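Local coordinates for protein putative oxidoreductase FAD-binding subunit (Sulfolobus tokodaii, PDB 4ZOH) that probably serves as the FAD-binding subunit of a molybdopterin-dependent oxidoreductase, relaying electrons through its bound flavin, at residues Ser35-Pro38 / Met39-Arg43; Lys178-Arg181 / Arg182-Asp185. All coordinates share one frame; numbering follows the deposited sequence.

Contact 1: residues Ser35-Pro38 / Met39-Arg43; sequences SLIP and MLKLR. With FAD (flavin-adenine dinucleotide), chain H.
L40 folds back against L36 one turn earlier in helix 36-41, the helix of a beta-alpha-beta unit between strands 28-30 and 49-52, whose N-terminal end receives the pyrophosphate of FAD. Backbone hydrogen bonds hold the helix together. Those from L40 N to L36 O (2.9 Å) and from K41 N to I37 O are nearly straight, whereas M39 N to S35 O, at the first turn, and L42 N to P38 O, at the last, are weak. The helix finishes in a Schellman motif: R43 takes a positive phi of 62°, and its N donates to L40 O.

Apolar contacts are modest. CG of L36 meets CD1 of L40 at 4.0 Å, the two side chains passing at a slant, and both reach residues beyond the helix: L36 touches R28 and L30 of strand 28-30, L40 the loop residues P3, I45 and P47. The CG2 branch of I37 lies 4.0 Å from CG of K41, whose chain then bends away toward a neighbouring protein chain.

Cofactor binding gathers at the first turn. Two successive amides converge on one phosphate oxygen, S35 N at 2.8 Å and L36 N at 2.6 Å from FAD O1A, and the helix N-terminus would probably favour the negative charge there as well. S35 stands at the N-cap position but makes no capping bond with its side chain; with OG beside its own backbone N (chi1 -73°), the hydroxyl instead hydrogen-bonds the ribityl chain, OG to FAD O4' at 2.7 Å.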
ATOM      1  N   SER B  35      30.450  17.377  -8.547  1.00 23.40           N
ATOM      2  CA  SER B  35      31.300  17.456  -7.401  1.00 25.96           C
ATOM      3  C   SER B  35      30.585  18.238  -6.322  1.00 24.89           C
ATOM      4  O   SER B  35      30.654  17.842  -5.164  1.00 28.40           O
ATOM      5  CB  SER B  35      32.676  18.100  -7.763  1.00 28.21           C
ATOM      6  OG  SER B  35      33.452  17.164  -8.509  1.00 29.30           O
ATOM      7  N   LEU B  36      29.860  19.299  -6.688  1.00 24.12           N
ATOM      8  CA  LEU B  36      29.089  20.042  -5.681  1.00 26.48           C
ATOM      9  C   LEU B  36      27.989  19.171  -4.994  1.00 25.99           C
ATOM     10  O   LEU B  36      27.902  19.097  -3.780  1.00 27.19           O
ATOM     11  CB  LEU B  36      28.533  21.320  -6.264  1.00 25.02           C
ATOM     12  CG  LEU B  36      27.705  22.275  -5.377  1.00 30.37           C
ATOM     13  CD1 LEU B  36      28.492  22.981  -4.259  1.00 28.89           C
ATOM     14  CD2 LEU B  36      27.065  23.289  -6.333  1.00 27.82           C
ATOM     15  N   ILE B  37      27.180  18.472  -5.782  1.00 26.68           N
ATOM     16  CA  ILE B  37      26.040  17.753  -5.188  1.00 22.78           C
ATOM     17  C   ILE B  37      26.517  16.601  -4.291  1.00 24.06           C
ATOM     18  O   ILE B  37      26.024  16.475  -3.176  1.00 24.38           O
ATOM     19  CB  ILE B  37      24.972  17.385  -6.217  1.00 23.00           C
ATOM     20  CG1 ILE B  37      24.282  18.671  -6.677  1.00 20.84           C
ATOM     21  CG2 ILE B  37      23.892  16.507  -5.593  1.00 17.98           C
ATOM     22  CD1 ILE B  37      23.505  18.526  -7.983  1.00 21.44           C
ATOM     23  N   PRO B  38      27.527  15.809  -4.741  1.00 23.00           N
ATOM     24  CA  PRO B  38      28.031  14.749  -3.860  1.00 24.59           C
ATOM     25  C   PRO B  38      28.528  15.314  -2.496  1.00 26.42           C
ATOM     26  O   PRO B  38      28.326  14.685  -1.468  1.00 28.42           O
ATOM     27  CB  PRO B  38      29.170  14.111  -4.701  1.00 25.26           C
ATOM     28  CG  PRO B  38      28.736  14.388  -6.139  1.00 24.21           C
ATOM     29  CD  PRO B  38      28.148  15.751  -6.094  1.00 21.69           C
ATOM     30  N   MET B  39      29.158  16.487  -2.521  1.00 26.69           N
ATOM     31  CA  MET B  39      29.621  17.183  -1.301  1.00 29.29           C
ATOM     32  C   MET B  39      28.435  17.705  -0.439  1.00 28.41           C
ATOM     33  O   MET B  39      28.505  17.633   0.801  1.00 27.24           O
ATOM     34  CB  MET B  39      30.541  18.356  -1.651  1.00 32.08           C
ATOM     35  CG  MET B  39      31.991  18.002  -2.041  1.00 37.57           C
ATOM     36  SD  MET B  39      33.083  19.468  -2.197  1.00 47.87           S
ATOM     37  CE  MET B  39      33.145  20.140  -0.542  1.00 38.44           C
ATOM     38  N   LEU B  40      27.379  18.243  -1.074  1.00 27.01           N
ATOM     39  CA  LEU B  40      26.128  18.575  -0.330  1.00 26.63           C
ATOM     40  C   LEU B  40      25.596  17.351   0.348  1.00 27.48           C
ATOM     41  O   LEU B  40      25.357  17.362   1.551  1.00 28.02           O
ATOM     42  CB  LEU B  40      25.059  19.214  -1.216  1.00 23.16           C
ATOM     43  CG  LEU B  40      25.548  20.584  -1.736  1.00 23.71           C
ATOM     44  CD1 LEU B  40      24.753  20.997  -2.991  1.00 23.97           C
ATOM     45  CD2 LEU B  40      25.532  21.655  -0.655  1.00 25.24           C
ATOM     46  N   LYS B  41      25.469  16.273  -0.405  1.00 26.85           N
ATOM     47  CA  LYS B  41      24.933  15.020   0.138  1.00 27.09           C
ATOM     48  C   LYS B  41      25.686  14.435   1.358  1.00 32.49           C
ATOM     49  O   LYS B  41      25.073  13.700   2.195  1.00 28.01           O
ATOM     50  CB  LYS B  41      24.835  14.007  -0.982  1.00 27.01           C
ATOM     51  CG  LYS B  41      23.911  14.465  -2.119  1.00 28.74           C
ATOM     52  CD  LYS B  41      23.306  13.206  -2.642  1.00 33.25           C
ATOM     53  CE  LYS B  41      24.084  12.653  -3.763  1.00 33.69           C
ATOM     54  NZ  LYS B  41      23.624  11.249  -3.885  1.00 27.91           N
ATOM     55  N   LEU B  42      26.992  14.729   1.479  1.00 32.27           N
ATOM     56  CA  LEU B  42      27.753  14.228   2.636  1.00 33.10           C
ATOM     57  C   LEU B  42      27.865  15.290   3.705  1.00 34.04           C
ATOM     58  O   LEU B  42      28.528  15.077   4.763  1.00 32.20           O
ATOM     59  CB  LEU B  42      29.180  13.798   2.229  1.00 32.99           C
ATOM     60  CG  LEU B  42      29.244  12.527   1.370  1.00 38.22           C
ATOM     61  CD1 LEU B  42      30.606  12.507   0.703  1.00 36.47           C
ATOM     62  CD2 LEU B  42      28.904  11.202   2.081  1.00 35.78           C
ATOM     63  N   ARG B  43      27.305  16.452   3.378  1.00 29.54           N
ATOM     64  CA  ARG B  43      27.256  17.619   4.252  1.00 34.41           C
ATOM     65  C   ARG B  43      28.656  18.138   4.610  1.00 36.41           C
ATOM     66  O   ARG B  43      28.908  18.621   5.713  1.00 35.80           O
ATOM     67  CB  ARG B  43      26.359  17.361   5.485  1.00 32.28           C
ATOM     68  CG  ARG B  43      24.884  17.151   5.082  1.00 33.28           C
ATOM     69  CD  ARG B  43      23.937  17.169   6.259  1.00 32.03           C
ATOM     70  NE  ARG B  43      22.647  16.671   5.782  1.00 37.06           N
ATOM     71  CZ  ARG B  43      21.477  16.865   6.397  1.00 33.45           C
ATOM     72  NH1 ARG B  43      21.413  17.551   7.542  1.00 30.46           N
ATOM     73  NH2 ARG B  43      20.381  16.360   5.865  1.00 27.60           N
TER
HETATM   74  PA  FAD H 301      30.004  21.307  -9.981  1.00 31.37           P
HETATM   75  O1A FAD H 301      29.910  20.097  -9.115  1.00 26.30           O
HETATM   76  O2A FAD H 301      28.805  22.006 -10.463  1.00 28.95           O
HETATM   77  O5B FAD H 301      30.862  22.397  -9.262  1.00 27.05           O
HETATM   78  C5B FAD H 301      32.118  22.025  -8.616  1.00 27.92           C
HETATM   79  C4B FAD H 301      32.772  23.349  -7.932  1.00 28.75           C
HETATM   80  O4B FAD H 301      32.996  24.446  -8.905  1.00 32.61           O
HETATM   81  C3B FAD H 301      31.757  23.926  -6.953  1.00 30.48           C
HETATM   82  O3B FAD H 301      32.439  24.410  -5.822  1.00 30.11           O
HETATM   83  C2B FAD H 301      31.025  25.043  -7.733  1.00 35.21           C
HETATM   84  O2B FAD H 301      30.473  26.076  -6.908  1.00 36.33           O
HETATM   85  C1B FAD H 301      32.132  25.623  -8.546  1.00 33.00           C
HETATM   86  N9A FAD H 301      31.926  25.993  -9.941  1.00 27.97           N
HETATM   87  C8A FAD H 301      31.328  25.304 -10.911  1.00 28.84           C
HETATM   88  N7A FAD H 301      31.449  25.981 -12.076  1.00 28.13           N
HETATM   89  C5A FAD H 301      32.147  27.113 -11.816  1.00 30.32           C
HETATM   90  C6A FAD H 301      32.602  28.190 -12.607  1.00 30.96           C
HETATM   91  N6A FAD H 301      32.337  28.162 -13.910  1.00 28.51           N
HETATM   92  N1A FAD H 301      33.279  29.201 -12.032  1.00 31.36           N
HETATM   93  C2A FAD H 301      33.608  29.186 -10.713  1.00 30.10           C
HETATM   94  N3A FAD H 301      33.184  28.181  -9.940  1.00 29.98           N
HETATM   95  C4A FAD H 301      32.457  27.127 -10.461  1.00 29.02           C
HETATM   96  N1  FAD H 301      36.606  13.833 -12.233  1.00 28.74           N
HETATM   97  C2  FAD H 301      37.826  13.481 -12.801  1.00 26.55           C
HETATM   98  O2  FAD H 301      38.615  14.355 -13.100  1.00 23.97           O
HETATM   99  N3  FAD H 301      38.143  12.177 -13.031  1.00 25.74           N
HETATM  100  C4  FAD H 301      37.287  11.184 -12.689  1.00 26.38           C
HETATM  101  O4  FAD H 301      37.605  10.022 -12.963  1.00 24.00           O
HETATM  102  C4X FAD H 301      36.058  11.521 -12.080  1.00 25.51           C
HETATM  103  N5  FAD H 301      35.182  10.516 -11.737  1.00 25.20           N
HETATM  104  C5X FAD H 301      33.955  10.872 -11.101  1.00 26.56           C
HETATM  105  C6  FAD H 301      33.108   9.844 -10.701  1.00 24.09           C
HETATM  106  C7  FAD H 301      31.876  10.151 -10.103  1.00 24.87           C
HETATM  107  C7M FAD H 301      30.987   8.956  -9.693  1.00 21.19           C
HETATM  108  C8  FAD H 301      31.520  11.496  -9.875  1.00 26.15           C
HETATM  109  C8M FAD H 301      30.192  11.914  -9.187  1.00 23.48           C
HETATM  110  C9  FAD H 301      32.399  12.535 -10.232  1.00 26.33           C
HETATM  111  C9A FAD H 301      33.605  12.220 -10.864  1.00 26.77           C
HETATM  112  N10 FAD H 301      34.519  13.227 -11.245  1.00 27.75           N
HETATM  113  C10 FAD H 301      35.728  12.845 -11.856  1.00 26.29           C
HETATM  114  C1' FAD H 301      34.251  14.645 -11.027  1.00 27.23           C
HETATM  115  C2' FAD H 301      33.479  15.255 -12.212  1.00 25.50           C
HETATM  116  O2' FAD H 301      34.397  15.388 -13.317  1.00 30.16           O
HETATM  117  C3' FAD H 301      32.805  16.609 -11.855  1.00 25.92           C
HETATM  118  O3' FAD H 301      31.877  16.858 -12.913  1.00 24.54           O
HETATM  119  C4' FAD H 301      33.780  17.773 -11.772  1.00 28.72           C
HETATM  120  O4' FAD H 301      34.820  17.420 -10.860  1.00 26.39           O
HETATM  121  C5' FAD H 301      33.098  19.074 -11.299  1.00 25.16           C
HETATM  122  O5' FAD H 301      32.478  19.643 -12.482  1.00 27.31           O
HETATM  123  P   FAD H 301      30.947  20.022 -12.462  1.00 30.70           P
HETATM  124  O1P FAD H 301      30.657  20.817 -13.692  1.00 29.68           O
HETATM  125  O2P FAD H 301      30.118  18.819 -12.225  1.00 26.72           O
HETATM  126  O3P FAD H 301      30.983  20.997 -11.219  1.00 28.30           O

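Contact 2: residues Lys178-Arg181 / Arg182-Asp185; sequences KLER and RAGD. With FAD (flavin-adenine dinucleotide), chain H.
K178 NZ bridges D185 and the flavin, donating to the backbone O of D185 at 3.0 Å, in the plane of that carbonyl, and to FAD O4 at 2.8 Å. The lysine reaches them from strand 173-179 with an almost fully extended chain, its CG opposite the backbone N (chi1 -170°). With D118, which forms a salt bridge to the same ammonium group, and N94 O, four acceptors surround NZ and must share its three protons. Replacing K178 by a methionine would probably leave FAD O4 and the D185 carbonyl without their shared donor and the D118 carboxylate without its countercharge.

Around this first shell, a type II beta turn from R182 to D185, closed by D185 N to R182 O, presents the D185 carbonyl. G184 occupies a position of positive phi (96°), where a CB would run into the preceding carbonyl oxygen. Water 1 lies within hydrogen-bonding distance of both D185 O (2.6 Å) and E180 OE1, linking the E180 carboxylate to the turn.

The D185 side chain ties the turn together from within. OD1 makes a salt bridge to R182 NH2 at 3.0 Å, while R182 N donates to OD2 (2.9 Å) from well above the carboxylate plane. OD2 also accepts from two waters: water 2, which accepts from NE of both R181 and R182, and water 3, which accepts from R181 N. The R182 guanidinium also binds the backbone of a neighbouring protein chain.

The lysine N-H would be expected to polarise the flavin C4 carbonyl, its charge tempered by D118, and might help stabilise negative charge on the reduced isoalloxazine.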
ATOM      1  N   LYS B 178      45.963   6.663 -17.824  1.00 28.33           N
ATOM      2  CA  LYS B 178      45.277   6.775 -16.576  1.00 28.80           C
ATOM      3  C   LYS B 178      45.373   5.443 -15.895  1.00 25.31           C
ATOM      4  O   LYS B 178      44.865   4.462 -16.389  1.00 27.76           O
ATOM      5  CB  LYS B 178      43.814   7.150 -16.809  1.00 30.09           C
ATOM      6  CG  LYS B 178      43.088   7.516 -15.526  1.00 31.49           C
ATOM      7  CD  LYS B 178      41.640   7.901 -15.753  1.00 30.41           C
ATOM      8  CE  LYS B 178      40.977   8.154 -14.398  1.00 31.18           C
ATOM      9  NZ  LYS B 178      39.711   8.904 -14.494  1.00 28.34           N
ATOM     10  N   LEU B 179      46.002   5.421 -14.739  1.00 24.37           N
ATOM     11  CA  LEU B 179      46.019   4.182 -13.953  1.00 26.25           C
ATOM     12  C   LEU B 179      44.816   4.191 -13.002  1.00 25.76           C
ATOM     13  O   LEU B 179      44.584   5.206 -12.260  1.00 26.05           O
ATOM     14  CB  LEU B 179      47.349   4.024 -13.178  1.00 25.86           C
ATOM     15  CG  LEU B 179      47.494   2.849 -12.194  1.00 28.49           C
ATOM     16  CD1 LEU B 179      47.349   1.487 -12.823  1.00 26.95           C
ATOM     17  CD2 LEU B 179      48.835   2.966 -11.485  1.00 30.69           C
ATOM     18  N   GLU B 180      44.090   3.067 -13.003  1.00 23.95           N
ATOM     19  CA  GLU B 180      42.845   2.921 -12.229  1.00 27.69           C
ATOM     20  C   GLU B 180      42.579   1.466 -11.853  1.00 27.07           C
ATOM     21  O   GLU B 180      42.791   0.522 -12.624  1.00 25.41           O
ATOM     22  CB  GLU B 180      41.625   3.474 -12.986  1.00 28.58           C
ATOM     23  CG  GLU B 180      41.396   2.825 -14.343  1.00 28.15           C
ATOM     24  CD  GLU B 180      40.406   3.563 -15.217  1.00 30.01           C
ATOM     25  OE1 GLU B 180      40.224   4.771 -15.107  1.00 36.59           O
ATOM     26  OE2 GLU B 180      39.789   2.896 -16.034  1.00 29.98           O
ATOM     27  N   ARG B 181      42.056   1.301 -10.660  1.00 28.85           N
ATOM     28  CA  ARG B 181      41.673  -0.021 -10.235  1.00 31.85           C
ATOM     29  C   ARG B 181      40.441  -0.504 -10.972  1.00 31.85           C
ATOM     30  O   ARG B 181      40.378  -1.680 -11.341  1.00 33.37           O
ATOM     31  CB  ARG B 181      41.438  -0.007  -8.746  1.00 31.88           C
ATOM     32  CG  ARG B 181      41.302  -1.412  -8.181  1.00 37.07           C
ATOM     33  CD  ARG B 181      41.564  -1.349  -6.676  1.00 35.14           C
ATOM     34  NE  ARG B 181      40.804  -0.252  -6.044  1.00 35.03           N
ATOM     35  CZ  ARG B 181      40.740  -0.056  -4.723  1.00 35.93           C
ATOM     36  NH1 ARG B 181      41.421  -0.865  -3.870  1.00 30.45           N
ATOM     37  NH2 ARG B 181      40.017   0.946  -4.269  1.00 30.94           N
ATOM     38  N   ARG B 182      39.476   0.396 -11.200  1.00 29.15           N
ATOM     39  CA  ARG B 182      38.242   0.035 -11.879  1.00 29.18           C
ATOM     40  C   ARG B 182      37.854   1.150 -12.812  1.00 26.54           C
ATOM     41  O   ARG B 182      38.100   2.326 -12.510  1.00 23.79           O
ATOM     42  CB  ARG B 182      37.099  -0.162 -10.861  1.00 26.93           C
ATOM     43  CG  ARG B 182      37.131  -1.468 -10.071  1.00 27.13           C
ATOM     44  CD  ARG B 182      35.934  -1.485  -9.124  1.00 28.91           C
ATOM     45  NE  ARG B 182      35.854  -0.159  -8.492  1.00 29.77           N
ATOM     46  CZ  ARG B 182      34.747   0.478  -8.135  1.00 32.77           C
ATOM     47  NH1 ARG B 182      33.537  -0.126  -8.250  1.00 34.54           N
ATOM     48  NH2 ARG B 182      34.875   1.726  -7.643  1.00 29.11           N
ATOM     49  N   ALA B 183      37.222   0.768 -13.925  1.00 26.35           N
ATOM     50  CA  ALA B 183      36.647   1.741 -14.901  1.00 26.42           C
ATOM     51  C   ALA B 183      35.708   2.617 -14.095  1.00 26.06           C
ATOM     52  O   ALA B 183      35.071   2.127 -13.131  1.00 26.33           O
ATOM     53  CB  ALA B 183      35.922   1.007 -16.046  1.00 24.85           C
ATOM     54  N   GLY B 184      35.740   3.917 -14.362  1.00 22.98           N
ATOM     55  CA  GLY B 184      34.968   4.858 -13.598  1.00 24.31           C
ATOM     56  C   GLY B 184      35.671   5.580 -12.453  1.00 25.34           C
ATOM     57  O   GLY B 184      35.230   6.641 -12.063  1.00 25.89           O
ATOM     58  N   ASP B 185      36.774   5.040 -11.926  1.00 25.57           N
ATOM     59  CA  ASP B 185      37.455   5.645 -10.763  1.00 23.65           C
ATOM     60  C   ASP B 185      38.214   6.901 -11.204  1.00 25.76           C
ATOM     61  O   ASP B 185      38.523   7.043 -12.409  1.00 23.42           O
ATOM     62  CB  ASP B 185      38.518   4.690 -10.191  1.00 28.12           C
ATOM     63  CG  ASP B 185      37.969   3.399  -9.629  1.00 29.98           C
ATOM     64  OD1 ASP B 185      36.736   3.229  -9.463  1.00 31.36           O
ATOM     65  OD2 ASP B 185      38.821   2.510  -9.335  1.00 34.36           O
TER
HETATM   66  PA  FAD H 301      30.004  21.307  -9.981  1.00 31.37           P
HETATM   67  O1A FAD H 301      29.910  20.097  -9.115  1.00 26.30           O
HETATM   68  O2A FAD H 301      28.805  22.006 -10.463  1.00 28.95           O
HETATM   69  O5B FAD H 301      30.862  22.397  -9.262  1.00 27.05           O
HETATM   70  C5B FAD H 301      32.118  22.025  -8.616  1.00 27.92           C
HETATM   71  C4B FAD H 301      32.772  23.349  -7.932  1.00 28.75           C
HETATM   72  O4B FAD H 301      32.996  24.446  -8.905  1.00 32.61           O
HETATM   73  C3B FAD H 301      31.757  23.926  -6.953  1.00 30.48           C
HETATM   74  O3B FAD H 301      32.439  24.410  -5.822  1.00 30.11           O
HETATM   75  C2B FAD H 301      31.025  25.043  -7.733  1.00 35.21           C
HETATM   76  O2B FAD H 301      30.473  26.076  -6.908  1.00 36.33           O
HETATM   77  C1B FAD H 301      32.132  25.623  -8.546  1.00 33.00           C
HETATM   78  N9A FAD H 301      31.926  25.993  -9.941  1.00 27.97           N
HETATM   79  C8A FAD H 301      31.328  25.304 -10.911  1.00 28.84           C
HETATM   80  N7A FAD H 301      31.449  25.981 -12.076  1.00 28.13           N
HETATM   81  C5A FAD H 301      32.147  27.113 -11.816  1.00 30.32           C
HETATM   82  C6A FAD H 301      32.602  28.190 -12.607  1.00 30.96           C
HETATM   83  N6A FAD H 301      32.337  28.162 -13.910  1.00 28.51           N
HETATM   84  N1A FAD H 301      33.279  29.201 -12.032  1.00 31.36           N
HETATM   85  C2A FAD H 301      33.608  29.186 -10.713  1.00 30.10           C
HETATM   86  N3A FAD H 301      33.184  28.181  -9.940  1.00 29.98           N
HETATM   87  C4A FAD H 301      32.457  27.127 -10.461  1.00 29.02           C
HETATM   88  N1  FAD H 301      36.606  13.833 -12.233  1.00 28.74           N
HETATM   89  C2  FAD H 301      37.826  13.481 -12.801  1.00 26.55           C
HETATM   90  O2  FAD H 301      38.615  14.355 -13.100  1.00 23.97           O
HETATM   91  N3  FAD H 301      38.143  12.177 -13.031  1.00 25.74           N
HETATM   92  C4  FAD H 301      37.287  11.184 -12.689  1.00 26.38           C
HETATM   93  O4  FAD H 301      37.605  10.022 -12.963  1.00 24.00           O
HETATM   94  C4X FAD H 301      36.058  11.521 -12.080  1.00 25.51           C
HETATM   95  N5  FAD H 301      35.182  10.516 -11.737  1.00 25.20           N
HETATM   96  C5X FAD H 301      33.955  10.872 -11.101  1.00 26.56           C
HETATM   97  C6  FAD H 301      33.108   9.844 -10.701  1.00 24.09           C
HETATM   98  C7  FAD H 301      31.876  10.151 -10.103  1.00 24.87           C
HETATM   99  C7M FAD H 301      30.987   8.956  -9.693  1.00 21.19           C
HETATM  100  C8  FAD H 301      31.520  11.496  -9.875  1.00 26.15           C
HETATM  101  C8M FAD H 301      30.192  11.914  -9.187  1.00 23.48           C
HETATM  102  C9  FAD H 301      32.399  12.535 -10.232  1.00 26.33           C
HETATM  103  C9A FAD H 301      33.605  12.220 -10.864  1.00 26.77           C
HETATM  104  N10 FAD H 301      34.519  13.227 -11.245  1.00 27.75           N
HETATM  105  C10 FAD H 301      35.728  12.845 -11.856  1.00 26.29           C
HETATM  106  C1' FAD H 301      34.251  14.645 -11.027  1.00 27.23           C
HETATM  107  C2' FAD H 301      33.479  15.255 -12.212  1.00 25.50           C
HETATM  108  O2' FAD H 301      34.397  15.388 -13.317  1.00 30.16           O
HETATM  109  C3' FAD H 301      32.805  16.609 -11.855  1.00 25.92           C
HETATM  110  O3' FAD H 301      31.877  16.858 -12.913  1.00 24.54           O
HETATM  111  C4' FAD H 301      33.780  17.773 -11.772  1.00 28.72           C
HETATM  112  O4' FAD H 301      34.820  17.420 -10.860  1.00 26.39           O
HETATM  113  C5' FAD H 301      33.098  19.074 -11.299  1.00 25.16           C
HETATM  114  O5' FAD H 301      32.478  19.643 -12.482  1.00 27.31           O
HETATM  115  P   FAD H 301      30.947  20.022 -12.462  1.00 30.70           P
HETATM  116  O1P FAD H 301      30.657  20.817 -13.692  1.00 29.68           O
HETATM  117  O2P FAD H 301      30.118  18.819 -12.225  1.00 26.72           O
HETATM  118  O3P FAD H 301      30.983  20.997 -11.219  1.00 28.30           O
HETATM  119  O   HOH W   1      37.812   6.350 -14.822  1.00 27.72           O
HETATM  120  O   HOH W   2      38.484   0.846  -7.361  1.00 29.01           O
HETATM  121  O   HOH W   3      41.388   3.333  -8.919  1.00 35.90           O

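Overall arrangement
The two contacts illustrate how one cofactor can be gripped from two parts of a fold: contact 1 belongs to the FAD-binding domain family, contact 2 to the CO dehydrogenase flavoprotein C-terminal family. Their centres lie about 22 Å apart and their nearest atoms about 11 Å, so they do not touch. Contact 1 is largely buried and built on regular helix, so main-chain bonds prevail, with modest aliphatic packing. Contact 2 is partly buried and largely loop, and relies on charges, a carboxylate and bridging waters. Their ends of FAD differ too, since the helix addresses the phosphate and ribityl part through amides and a hydroxyl, the turn region the flavin ring through an ammonium group. Both also reach neighbouring protein chains.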